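Local coordinates for S-M checkpoint control protein rad4 (Schizosaccharomyces pombe, PDB 4BMD), which acts as a signalling adaptor essential for DNA replication and for the checkpoint coupling S and M phases, represented here by its third and fourth BRCT domains, at residues Y19-P24 and P65-P70; N73-E78 and L125-T130; I77-C80 and I86-I89; W180-I183 and K187-D190. All blocks are in the same frame, centred on the assembly; numbering follows the deposited sequence. Where two conformers were deposited one is given.

Contact 1 of 4, residues Y19-P24 and P65-P70; sequences YLYEFP and PIFSFP
Tyr21 and Pro65 stand opposite each other with their CA atoms 10.0 Å apart, a spacing too wide for backbone pairing, and side chains alone bridge the two segments. The setting is the parallel four-stranded sheet of a BRCT domain, the third in rad4. Strand 52-55 runs between the two: Tyr19 and Tyr21 share backbone hydrogen bonds with it from one flank, Pro70 from the other. The loop carrying 65-70 leads from that strand to strand 71-73, a connection that holds a helix in the following BRCT domain but none here. Tyr19 and Tyr21, two residues apart on an extended chain, both send their rings to the loop side, and in each CG lies anti to the backbone N (chi1 178° in Tyr21).

Phe67 supplies the centre of the contact. Its CZ is the leading atom, meeting Tyr21 CG at 3.9 Å over one face of the tyrosine ring. The centroids of the Phe67 and Tyr21 rings are 5.4 Å apart and their planes are turned by 80°, which defines a T-shaped (edge-to-face) pair with the phenylalanine as the edge. The opposite face of Tyr21 is covered by CG of its neighbour Glu22. Tyr19 crosses Phe67 at about a right angle, and the side chains of both also touch Val53 of strand 52-55. Pro65 comes at the outer end of Tyr21 from the opposite direction: its CD packs 3.6 Å from Tyr21 CZ, and the tyrosine OH lies 3.3 Å from the same Pro65 CD.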
loop_
_atom_site.group_PDB
_atom_site.type_symbol
_atom_site.label_atom_id
_atom_site.label_comp_id
_atom_site.label_asym_id
_atom_site.label_seq_id
_atom_site.Cartn_x
_atom_site.Cartn_y
_atom_site.Cartn_z
ATOM N N TYR A 19 11.965 9.010 13.279
ATOM C CA TYR A 19 11.113 9.070 14.460
ATOM C C TYR A 19 9.964 8.078 14.303
ATOM O O TYR A 19 9.096 8.253 13.449
ATOM C CB TYR A 19 10.578 10.491 14.646
ATOM C CG TYR A 19 9.516 10.646 15.715
ATOM C CD1 TYR A 19 9.863 10.868 17.040
ATOM C CD2 TYR A 19 8.164 10.597 15.391
ATOM C CE1 TYR A 19 8.894 11.022 18.017
ATOM C CE2 TYR A 19 7.190 10.749 16.360
ATOM C CZ TYR A 19 7.560 10.961 17.670
ATOM O OH TYR A 19 6.589 11.115 18.636
ATOM N N LEU A 20 9.969 7.034 15.127
ATOM C CA LEU A 20 8.960 5.984 15.042
ATOM C C LEU A 20 7.781 6.290 15.959
ATOM O O LEU A 20 7.947 6.436 17.169
ATOM C CB LEU A 20 9.572 4.630 15.403
ATOM C CG LEU A 20 10.920 4.311 14.749
ATOM C CD1 LEU A 20 11.403 2.929 15.163
ATOM C CD2 LEU A 20 10.838 4.424 13.233
ATOM N N TYR A 21 6.588 6.378 15.379
ATOM C CA TYR A 21 5.406 6.802 16.123
ATOM C C TYR A 21 4.408 5.674 16.375
ATOM O O TYR A 21 3.923 5.045 15.439
ATOM C CB TYR A 21 4.713 7.955 15.394
ATOM C CG TYR A 21 3.452 8.442 16.068
ATOM C CD1 TYR A 21 3.513 9.266 17.186
ATOM C CD2 TYR A 21 2.200 8.087 15.580
ATOM C CE1 TYR A 21 2.361 9.718 17.803
ATOM C CE2 TYR A 21 1.043 8.537 16.189
ATOM C CZ TYR A 21 1.129 9.350 17.300
ATOM O OH TYR A 21 -0.021 9.797 17.910
ATOM N N GLU A 22 4.111 5.438 17.651
ATOM C CA GLU A 22 3.095 4.471 18.076
ATOM C C GLU A 22 3.257 3.062 17.508
ATOM O O GLU A 22 2.271 2.400 17.189
ATOM C CB GLU A 22 1.686 4.997 17.783
ATOM C CG GLU A 22 1.259 6.149 18.677
ATOM C CD GLU A 22 1.251 5.775 20.146
ATOM O OE1 GLU A 22 0.386 4.969 20.551
ATOM O OE2 GLU A 22 2.111 6.286 20.895
ATOM N N PHE A 23 4.498 2.607 17.384
ATOM C CA PHE A 23 4.756 1.223 17.012
ATOM C C PHE A 23 4.734 0.347 18.261
ATOM O O PHE A 23 5.146 0.786 19.335
ATOM C CB PHE A 23 6.105 1.090 16.305
ATOM C CG PHE A 23 6.063 1.440 14.845
ATOM C CD1 PHE A 23 5.739 0.480 13.899
ATOM C CD2 PHE A 23 6.359 2.723 14.416
ATOM C CE1 PHE A 23 5.702 0.794 12.555
ATOM C CE2 PHE A 23 6.326 3.044 13.072
ATOM C CZ PHE A 23 5.998 2.079 12.140
ATOM N N PRO A 24 4.239 -0.893 18.129
ATOM C CA PRO A 24 4.257 -1.832 19.256
ATOM C C PRO A 24 5.691 -2.216 19.600
ATOM O O PRO A 24 6.539 -2.238 18.708
ATOM C CB PRO A 24 3.489 -3.042 18.716
ATOM C CG PRO A 24 3.639 -2.955 17.236
ATOM C CD PRO A 24 3.648 -1.491 16.919
ATOM N N PRO A 65 -1.660 12.730 14.689
ATOM C CA PRO A 65 -1.387 14.116 15.076
ATOM C C PRO A 65 -0.757 14.884 13.922
ATOM O O PRO A 65 -0.495 14.305 12.869
ATOM C CB PRO A 65 -0.377 13.965 16.215
ATOM C CG PRO A 65 0.305 12.675 15.939
ATOM C CD PRO A 65 -0.752 11.782 15.357
ATOM N N ILE A 66 -0.520 16.175 14.121
ATOM C CA ILE A 66 0.112 16.996 13.098
ATOM C C ILE A 66 1.628 16.866 13.175
ATOM O O ILE A 66 2.221 17.026 14.241
ATOM C CB ILE A 66 -0.278 18.478 13.244
ATOM C CG1 ILE A 66 -1.800 18.629 13.297
ATOM C CG2 ILE A 66 0.309 19.299 12.105
ATOM C CD1 ILE A 66 -2.267 20.054 13.513
ATOM N N PHE A 67 2.252 16.565 12.042
ATOM C CA PHE A 67 3.703 16.457 11.981
ATOM C C PHE A 67 4.297 17.527 11.073
ATOM O O PHE A 67 3.866 17.697 9.933
ATOM C CB PHE A 67 4.129 15.070 11.489
ATOM C CG PHE A 67 3.858 13.964 12.470
ATOM C CD1 PHE A 67 4.675 13.783 13.573
ATOM C CD2 PHE A 67 2.793 13.100 12.283
ATOM C CE1 PHE A 67 4.430 12.764 14.476
ATOM C CE2 PHE A 67 2.544 12.078 13.180
ATOM C CZ PHE A 67 3.363 11.912 14.278
ATOM N N SER A 68 5.290 18.246 11.587
ATOM C CA SER A 68 5.986 19.255 10.799
ATOM C C SER A 68 7.168 18.628 10.068
ATOM O O SER A 68 8.184 19.280 9.832
ATOM C CB SER A 68 6.457 20.403 11.692
ATOM O OG SER A 68 5.360 21.020 12.345
ATOM N N PHE A 69 7.019 17.356 9.715
ATOM C CA PHE A 69 8.054 16.600 9.029
ATOM C C PHE A 69 7.403 15.753 7.945
ATOM O O PHE A 69 6.210 15.459 8.026
ATOM C CB PHE A 69 8.780 15.687 10.019
ATOM C CG PHE A 69 9.338 16.407 11.212
ATOM C CD1 PHE A 69 10.615 16.938 11.180
ATOM C CD2 PHE A 69 8.586 16.548 12.368
ATOM C CE1 PHE A 69 11.131 17.601 12.273
ATOM C CE2 PHE A 69 9.098 17.212 13.466
ATOM C CZ PHE A 69 10.372 17.737 13.420
ATOM N N PRO A 70 8.176 15.366 6.918
ATOM C CA PRO A 70 7.637 14.431 5.926
ATOM C C PRO A 70 7.256 13.112 6.588
ATOM O O PRO A 70 8.070 12.508 7.288
ATOM C CB PRO A 70 8.802 14.235 4.947
ATOM C CG PRO A 70 10.012 14.718 5.666
ATOM C CD PRO A 70 9.545 15.795 6.587
#

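Contact 2 of 4, residues N73-E78 and L125-T130; sequences NEWWIE and LKKALT
Trp75 and Lys127 join the two BRCT domains, helix 74-82 of the third meeting helix 119-131 of the fourth. The helices keep their distance, with the CA atoms of Trp75 and Ala128 10.6 Å apart, and the indole spans most of that gap.

Apolar contacts come first. The six-membered part of the indole does the touching: Trp75 CZ2 lies 3.7 Å from Lys127 CB and 3.9 Å from Lys127 CD, the extended lysine chain crossing it at a slant. Further round the rim, CZ3 approaches Ala128 CB at 4.2 Å, while the backbone N of Ala128 lies near the plane of the ring at its edge. Trp75 also stacks with His57 of its own domain and with His124 of the partner helix, making it the centre of an aromatic group that crosses the interface.

Polar links are looser. One water lies in the indole plane and accepts weak bonds from Trp75 NE1 (3.4 Å) and Lys127 NZ. The carboxylate of Glu78 stops 5.3 Å short, OE1 to Lys127 NZ, and is instead hydrogen-bonded to His124 NE2.

Within the segments, Asn73 is the N-cap of its helix. Its OD1 takes weak bonds from the N-H groups of Trp75 and Trp76, and its ND2 donates to Leu94 O in the linking chain. Thr130 OG1 donates to Lys126 O (2.7 Å), above the carbonyl plane.

Direct contact is thus almost wholly apolar; the opposite charges of Glu78 and Lys127 could add at most a mild, long-range attraction across the domain boundary.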
loop_
_atom_site.group_PDB
_atom_site.type_symbol
_atom_site.label_atom_id
_atom_site.label_comp_id
_atom_site.label_asym_id
_atom_site.label_seq_id
_atom_site.Cartn_x
_atom_site.Cartn_y
_atom_site.Cartn_z
ATOM N N ASN A 73 4.911 5.684 5.994
ATOM C CA ASN A 73 4.749 4.455 6.766
ATOM C C ASN A 73 5.962 3.542 6.612
ATOM O O ASN A 73 6.880 3.853 5.854
ATOM C CB ASN A 73 3.435 3.728 6.435
ATOM C CG ASN A 73 3.330 3.316 4.977
ATOM O OD1 ASN A 73 4.325 2.999 4.326
ATOM N ND2 ASN A 73 2.107 3.311 4.459
ATOM N N GLU A 74 5.967 2.418 7.325
ATOM C CA GLU A 74 7.125 1.527 7.313
ATOM C C GLU A 74 7.357 0.890 5.944
ATOM O O GLU A 74 8.460 0.437 5.644
ATOM C CB GLU A 74 7.011 0.445 8.393
ATOM C CG GLU A 74 6.036 -0.678 8.077
ATOM C CD GLU A 74 4.660 -0.446 8.668
ATOM O OE1 GLU A 74 4.206 0.717 8.696
ATOM O OE2 GLU A 74 4.035 -1.432 9.112
ATOM N N TRP A 75 6.319 0.865 5.114
ATOM C CA TRP A 75 6.433 0.299 3.774
ATOM C C TRP A 75 7.326 1.159 2.883
ATOM O O TRP A 75 7.870 0.680 1.888
ATOM C CB TRP A 75 5.051 0.111 3.142
ATOM C CG TRP A 75 4.269 -1.014 3.754
ATOM C CD1 TRP A 75 4.728 -1.942 4.643
ATOM C CD2 TRP A 75 2.890 -1.328 3.522
ATOM N NE1 TRP A 75 3.721 -2.815 4.979
ATOM C CE2 TRP A 75 2.583 -2.459 4.305
ATOM C CE3 TRP A 75 1.885 -0.763 2.730
ATOM C CZ2 TRP A 75 1.314 -3.036 4.318
ATOM C CZ3 TRP A 75 0.627 -1.336 2.746
ATOM C CH2 TRP A 75 0.352 -2.462 3.534
ATOM N N TRP A 76 7.473 2.429 3.250
ATOM C CA TRP A 76 8.389 3.327 2.556
ATOM C C TRP A 76 9.824 2.859 2.771
ATOM O O TRP A 76 10.651 2.918 1.861
ATOM C CB TRP A 76 8.215 4.759 3.067
ATOM C CG TRP A 76 9.189 5.747 2.490
ATOM C CD1 TRP A 76 9.004 6.536 1.392
ATOM C CD2 TRP A 76 10.496 6.057 2.990
ATOM N NE1 TRP A 76 10.114 7.314 1.175
ATOM C CE2 TRP A 76 11.045 7.039 2.142
ATOM C CE3 TRP A 76 11.257 5.598 4.072
ATOM C CZ2 TRP A 76 12.318 7.570 2.341
ATOM C CZ3 TRP A 76 12.520 6.126 4.266
ATOM C CH2 TRP A 76 13.038 7.102 3.405
ATOM N N ILE A 77 10.109 2.395 3.984
ATOM C CA ILE A 77 11.422 1.861 4.316
ATOM C C ILE A 77 11.691 0.591 3.519
ATOM O O ILE A 77 12.771 0.417 2.956
ATOM C CB ILE A 77 11.534 1.541 5.818
ATOM C CG1 ILE A 77 11.228 2.785 6.654
ATOM C CG2 ILE A 77 12.914 0.994 6.149
ATOM C CD1 ILE A 77 11.220 2.530 8.146
ATOM N N GLU A 78 10.694 -0.288 3.475
ATOM C CA GLU A 78 10.806 -1.549 2.750
ATOM C C GLU A 78 11.017 -1.318 1.257
ATOM O O GLU A 78 11.780 -2.038 0.612
ATOM C CB GLU A 78 9.563 -2.409 2.980
ATOM C CG GLU A 78 9.293 -2.726 4.442
ATOM C CD GLU A 78 8.033 -3.547 4.638
ATOM O OE1 GLU A 78 7.436 -3.975 3.628
ATOM O OE2 GLU A 78 7.638 -3.761 5.804
ATOM N N LEU A 125 0.139 -4.502 -1.687
ATOM C CA LEU A 125 -1.225 -4.325 -2.169
ATOM C C LEU A 125 -2.183 -5.319 -1.521
ATOM O O LEU A 125 -3.313 -4.968 -1.180
ATOM C CB LEU A 125 -1.281 -4.449 -3.691
ATOM C CG LEU A 125 -2.603 -4.028 -4.332
ATOM C CD1 LEU A 125 -2.969 -2.621 -3.894
ATOM C CD2 LEU A 125 -2.511 -4.110 -5.845
ATOM N N LYS A 126 -1.729 -6.558 -1.355
ATOM C CA LYS A 126 -2.524 -7.580 -0.683
ATOM C C LYS A 126 -2.831 -7.165 0.750
ATOM O O LYS A 126 -3.978 -7.234 1.195
ATOM C CB LYS A 126 -1.791 -8.923 -0.676
ATOM C CG LYS A 126 -1.671 -9.588 -2.034
ATOM C CD LYS A 126 -0.985 -10.941 -1.914
ATOM C CE LYS A 126 -0.902 -11.644 -3.259
ATOM N NZ LYS A 126 -0.211 -12.960 -3.160
ATOM N N LYS A 127 -1.799 -6.727 1.464
ATOM C CA LYS A 127 -1.943 -6.318 2.856
ATOM C C LYS A 127 -2.828 -5.085 2.975
ATOM O O LYS A 127 -3.628 -4.972 3.905
ATOM C CB LYS A 127 -0.571 -6.051 3.475
ATOM C CG LYS A 127 0.335 -7.272 3.501
ATOM C CD LYS A 127 1.730 -6.932 4.001
ATOM C CE LYS A 127 2.602 -8.176 4.067
ATOM N NZ LYS A 127 4.001 -7.861 4.466
ATOM N N ALA A 128 -2.681 -4.166 2.027
ATOM C CA ALA A 128 -3.488 -2.952 2.006
ATOM C C ALA A 128 -4.966 -3.291 1.843
ATOM O O ALA A 128 -5.806 -2.813 2.601
ATOM C CB ALA A 128 -3.028 -2.026 0.895
ATOM N N LEU A 129 -5.274 -4.125 0.856
ATOM C CA LEU A 129 -6.654 -4.519 0.587
ATOM C C LEU A 129 -7.246 -5.339 1.727
ATOM O O LEU A 129 -8.455 -5.305 1.963
ATOM C CB LEU A 129 -6.743 -5.298 -0.727
ATOM C CG LEU A 129 -6.623 -4.466 -2.004
ATOM C CD1 LEU A 129 -6.468 -5.362 -3.222
ATOM C CD2 LEU A 129 -7.837 -3.564 -2.154
ATOM N N THR A 130 -6.394 -6.074 2.433
ATOM C CA THR A 130 -6.846 -6.914 3.537
ATOM C C THR A 130 -7.300 -6.081 4.734
ATOM O O THR A 130 -8.392 -6.291 5.262
ATOM C CB THR A 130 -5.757 -7.913 3.978
ATOM O OG1 THR A 130 -5.396 -8.747 2.869
ATOM C CG2 THR A 130 -6.264 -8.790 5.110
HETATM O O HOH W 1 3.559 -5.605 6.857
#

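Contact 3 of 4, residues I77-C80 and I86-I89; sequences IERC and IFGI
The ring of Phe87 receives a cation over one face and helix atoms at its edge. Over the face sits the guanidinium of Arg79, with CZ 4.7 Å from the centroid of the Phe87 ring and only 9° off its normal, the geometry of a cation-pi pair. The two planes are 55° apart, so this is no flat stack: NH2 leads and comes down near the rim, 3.8 Å from Phe87 CE1. A bend in the arginine chain at chi3 (52°) turns the group over the ring. At the edge lie Cys80 CA, in the ring plane, and Cys80 SG, 4.0 Å from Phe87 CD2, a sulfur-aromatic contact. Phe87 CE2 also comes within 3.2 Å of the carbonyl oxygen Arg79 O. With an alanine in place of Phe87, the arginine would probably lose the surface beneath its guanidinium, and a gap would be likely to open beside Cys80 SG.

Cys80 and Trp76 form the WxxxC signature of BRCT domains, and Trp76 NE1 adds a weak bond to Phe87 O. The loop folds back on helix 74-82, with the CA atoms of Cys80 and Ile86 5.4 Å apart. NH1 of Arg79, on the side of the guanidinium turned from the ring, makes a salt bridge to Glu120 on helix 119-131 of the next domain, while Ile77 of helix 74-82 packs on helix 25-36 and strand 52-55.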
loop_
_atom_site.group_PDB
_atom_site.type_symbol
_atom_site.label_atom_id
_atom_site.label_comp_id
_atom_site.label_asym_id
_atom_site.label_seq_id
_atom_site.Cartn_x
_atom_site.Cartn_y
_atom_site.Cartn_z
ATOM N N ILE A 77 10.109 2.395 3.984
ATOM C CA ILE A 77 11.422 1.861 4.316
ATOM C C ILE A 77 11.691 0.591 3.519
ATOM O O ILE A 77 12.771 0.417 2.956
ATOM C CB ILE A 77 11.534 1.541 5.818
ATOM C CG1 ILE A 77 11.228 2.785 6.654
ATOM C CG2 ILE A 77 12.914 0.994 6.149
ATOM C CD1 ILE A 77 11.220 2.530 8.146
ATOM N N GLU A 78 10.694 -0.288 3.475
ATOM C CA GLU A 78 10.806 -1.549 2.750
ATOM C C GLU A 78 11.017 -1.318 1.257
ATOM O O GLU A 78 11.780 -2.038 0.612
ATOM C CB GLU A 78 9.563 -2.409 2.980
ATOM C CG GLU A 78 9.293 -2.726 4.442
ATOM C CD GLU A 78 8.033 -3.547 4.638
ATOM O OE1 GLU A 78 7.436 -3.975 3.628
ATOM O OE2 GLU A 78 7.638 -3.761 5.804
ATOM N N ARG A 79 10.340 -0.312 0.712
ATOM C CA ARG A 79 10.495 0.036 -0.696
ATOM C C ARG A 79 11.893 0.567 -0.976
ATOM O O ARG A 79 12.476 0.279 -2.020
ATOM C CB ARG A 79 9.449 1.070 -1.121
ATOM C CG ARG A 79 8.069 0.493 -1.379
ATOM C CD ARG A 79 7.117 1.563 -1.883
ATOM N NE ARG A 79 7.669 2.292 -3.022
ATOM C CZ ARG A 79 7.508 1.929 -4.290
ATOM N NH1 ARG A 79 6.810 0.842 -4.588
ATOM N NH2 ARG A 79 8.045 2.653 -5.262
ATOM N N CYS A 80 12.424 1.342 -0.036
ATOM C CA CYS A 80 13.760 1.908 -0.174
ATOM C C CYS A 80 14.833 0.825 -0.214
ATOM O O CYS A 80 15.832 0.958 -0.918
ATOM C CB CYS A 80 14.050 2.897 0.958
ATOM S SG CYS A 80 13.236 4.502 0.777
ATOM N N ILE A 86 16.491 5.988 -2.291
ATOM C CA ILE A 86 15.557 6.780 -1.500
ATOM C C ILE A 86 14.487 7.439 -2.366
ATOM O O ILE A 86 14.779 8.326 -3.169
ATOM C CB ILE A 86 16.287 7.858 -0.678
ATOM C CG1 ILE A 86 17.280 7.204 0.287
ATOM C CG2 ILE A 86 15.290 8.717 0.082
ATOM C CD1 ILE A 86 18.053 8.191 1.132
ATOM N N PHE A 87 13.245 6.999 -2.193
ATOM C CA PHE A 87 12.124 7.539 -2.951
ATOM C C PHE A 87 11.587 8.807 -2.306
ATOM O O PHE A 87 11.839 9.072 -1.130
ATOM C CB PHE A 87 10.994 6.510 -3.041
ATOM C CG PHE A 87 11.383 5.235 -3.729
ATOM C CD1 PHE A 87 11.233 5.099 -5.100
ATOM C CD2 PHE A 87 11.887 4.167 -3.005
ATOM C CE1 PHE A 87 11.586 3.926 -5.736
ATOM C CE2 PHE A 87 12.242 2.991 -3.637
ATOM C CZ PHE A 87 12.092 2.871 -5.004
ATOM N N GLY A 88 10.844 9.590 -3.081
ATOM C CA GLY A 88 10.116 10.720 -2.537
ATOM C C GLY A 88 8.942 10.201 -1.732
ATOM O O GLY A 88 8.526 9.055 -1.905
ATOM N N ILE A 89 8.399 11.036 -0.853
ATOM C CA ILE A 89 7.322 10.598 0.027
ATOM C C ILE A 89 5.993 10.436 -0.708
ATOM O O ILE A 89 5.075 9.796 -0.201
ATOM C CB ILE A 89 7.132 11.548 1.231
ATOM C CG1 ILE A 89 6.609 12.909 0.767
ATOM C CG2 ILE A 89 8.436 11.700 2.002
ATOM C CD1 ILE A 89 6.327 13.869 1.902
#

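Contact 4 of 4, residues W180-I183 and K187-D190; sequences WNII and KFID
Ile182 makes a mainly apolar contact near the surface with Phe188 and Ile189, and meets the backbone of Lys187, where the chain leaves helix 177-185, reverses and runs back along it. The turn is tight: the CA atoms of Ile182 and Phe188 are 5.3 Å apart. Ile182 is the buried member. Its CG1 branch lies anti to the carbonyl carbon (chi1 -65°) and projects into the returning chain, its CD1 reaching 3.7 Å from Phe188 CD1 and 3.6 Å from the backbone N of Ile189. Lower on the same branch, Ile182 CG1 meets Ile189 CG1 at 3.8 Å, the two side chains crossing at a slant. CG2 comes closest to the carbonyl oxygen of Lys187, which also receives a CA-H...O contact from Ile182 (CA to O 3.6 Å, 147° at the hydrogen).

This is the last helix of the fourth BRCT domain, whose Trp178 donates from NE1 to Ile189 O and so pins the returning chain from one turn earlier. An alanine at Ile182 would remove CG1, CG2 and CD1, and would probably open a gap between the helix and the side chains of Phe188 and Ile189.

Phe188 lies alongside Ile182, pointing the same way, and its ring makes an edge-to-face pair with Phe107 of helix 104-107. At the outer rim, Ile189 CD1 packs 3.8 Å from Asn181 CB.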
loop_
_atom_site.group_PDB
_atom_site.type_symbol
_atom_site.label_atom_id
_atom_site.label_comp_id
_atom_site.label_asym_id
_atom_site.label_seq_id
_atom_site.Cartn_x
_atom_site.Cartn_y
_atom_site.Cartn_z
ATOM N N TRP A 180 -6.312 3.283 -6.515
ATOM C CA TRP A 180 -5.418 4.370 -6.126
ATOM C C TRP A 180 -6.211 5.639 -5.829
ATOM O O TRP A 180 -5.875 6.388 -4.912
ATOM C CB TRP A 180 -4.364 4.653 -7.203
ATOM C CG TRP A 180 -3.442 3.504 -7.531
ATOM C CD1 TRP A 180 -3.075 3.089 -8.780
ATOM C CD2 TRP A 180 -2.769 2.632 -6.608
ATOM N NE1 TRP A 180 -2.216 2.021 -8.693
ATOM C CE2 TRP A 180 -2.014 1.719 -7.372
ATOM C CE3 TRP A 180 -2.730 2.535 -5.213
ATOM C CZ2 TRP A 180 -1.233 0.722 -6.788
ATOM C CZ3 TRP A 180 -1.956 1.543 -4.635
ATOM C CH2 TRP A 180 -1.217 0.651 -5.422
ATOM N N ASN A 181 -7.264 5.872 -6.606
ATOM C CA ASN A 181 -8.131 7.026 -6.392
ATOM C C ASN A 181 -8.843 6.960 -5.046
ATOM O O ASN A 181 -9.013 7.976 -4.377
ATOM C CB ASN A 181 -9.156 7.156 -7.521
ATOM C CG ASN A 181 -8.517 7.506 -8.849
ATOM O OD1 ASN A 181 -7.449 8.119 -8.896
ATOM N ND2 ASN A 181 -9.168 7.118 -9.940
ATOM N N ILE A 182 -9.258 5.759 -4.657
ATOM C CA ILE A 182 -9.900 5.554 -3.362
ATOM C C ILE A 182 -8.906 5.787 -2.226
ATOM O O ILE A 182 -9.212 6.471 -1.250
ATOM C CB ILE A 182 -10.500 4.139 -3.250
ATOM C CG1 ILE A 182 -11.640 3.967 -4.257
ATOM C CG2 ILE A 182 -10.997 3.872 -1.834
ATOM C CD1 ILE A 182 -12.339 2.630 -4.167
ATOM N N ILE A 183 -7.712 5.218 -2.369
ATOM C CA ILE A 183 -6.655 5.366 -1.373
ATOM C C ILE A 183 -6.257 6.827 -1.188
ATOM O O ILE A 183 -6.176 7.320 -0.062
ATOM C CB ILE A 183 -5.403 4.554 -1.767
ATOM C CG1 ILE A 183 -5.702 3.057 -1.728
ATOM C CG2 ILE A 183 -4.242 4.878 -0.844
ATOM C CD1 ILE A 183 -6.061 2.551 -0.358
ATOM N N LYS A 187 -11.968 8.253 0.001
ATOM C CA LYS A 187 -13.391 7.962 -0.136
ATOM C C LYS A 187 -13.641 6.861 -1.161
ATOM O O LYS A 187 -13.011 6.827 -2.217
ATOM C CB LYS A 187 -14.166 9.228 -0.512
ATOM C CG LYS A 187 -14.101 10.319 0.546
ATOM C CD LYS A 187 -14.891 11.551 0.135
ATOM C CE LYS A 187 -14.798 12.638 1.194
ATOM N NZ LYS A 187 -15.539 13.867 0.798
ATOM N N PHE A 188 -14.568 5.965 -0.839
ATOM C CA PHE A 188 -14.879 4.834 -1.705
ATOM C C PHE A 188 -15.602 5.281 -2.975
ATOM O O PHE A 188 -16.307 6.289 -2.980
ATOM C CB PHE A 188 -15.721 3.806 -0.947
ATOM C CG PHE A 188 -15.845 2.485 -1.650
ATOM C CD1 PHE A 188 -14.805 1.568 -1.618
ATOM C CD2 PHE A 188 -17.003 2.152 -2.332
ATOM C CE1 PHE A 188 -14.915 0.347 -2.259
ATOM C CE2 PHE A 188 -17.121 0.933 -2.976
ATOM C CZ PHE A 188 -16.075 0.030 -2.939
ATOM N N ILE A 189 -15.416 4.522 -4.050
ATOM C CA ILE A 189 -16.032 4.837 -5.334
ATOM C C ILE A 189 -16.907 3.681 -5.812
ATOM O O ILE A 189 -16.403 2.616 -6.168
ATOM C CB ILE A 189 -14.963 5.156 -6.398
ATOM C CG1 ILE A 189 -14.071 6.305 -5.924
ATOM C CG2 ILE A 189 -15.613 5.493 -7.730
ATOM C CD1 ILE A 189 -12.894 6.577 -6.832
ATOM N N ASP A 190 -18.219 3.900 -5.821
ATOM C CA ASP A 190 -19.180 2.857 -6.177
ATOM C C ASP A 190 -19.171 2.516 -7.665
ATOM O O ASP A 190 -19.397 1.367 -8.043
ATOM C CB ASP A 190 -20.593 3.263 -5.750
ATOM C CG ASP A 190 -20.730 3.399 -4.250
ATOM O OD1 ASP A 190 -19.995 2.700 -3.522
ATOM O OD2 ASP A 190 -21.572 4.203 -3.799
#

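In the fold
Contacts 1 and 3 belong to the third BRCT domain and contact 4 to the fourth, while contact 2 crosses between them, its centre about 4 Å from that of the chain. Contact 1 closes before the others open. Contacts 2 and 3 start from the same helix, 74-82, and share Ile77 and Glu78, with centres about 12 Å apart; contact 4 closes last. Contact 2 touches each of the others, through Phe23 and Glu74, through Trp76 and Phe87, and through Leu125 and Trp180. Contacts 3 and 4, with centres about 23 Å apart, do not meet, yet both fold a loop against the final helix of a BRCT domain, consistent with a repeated fold in tandem.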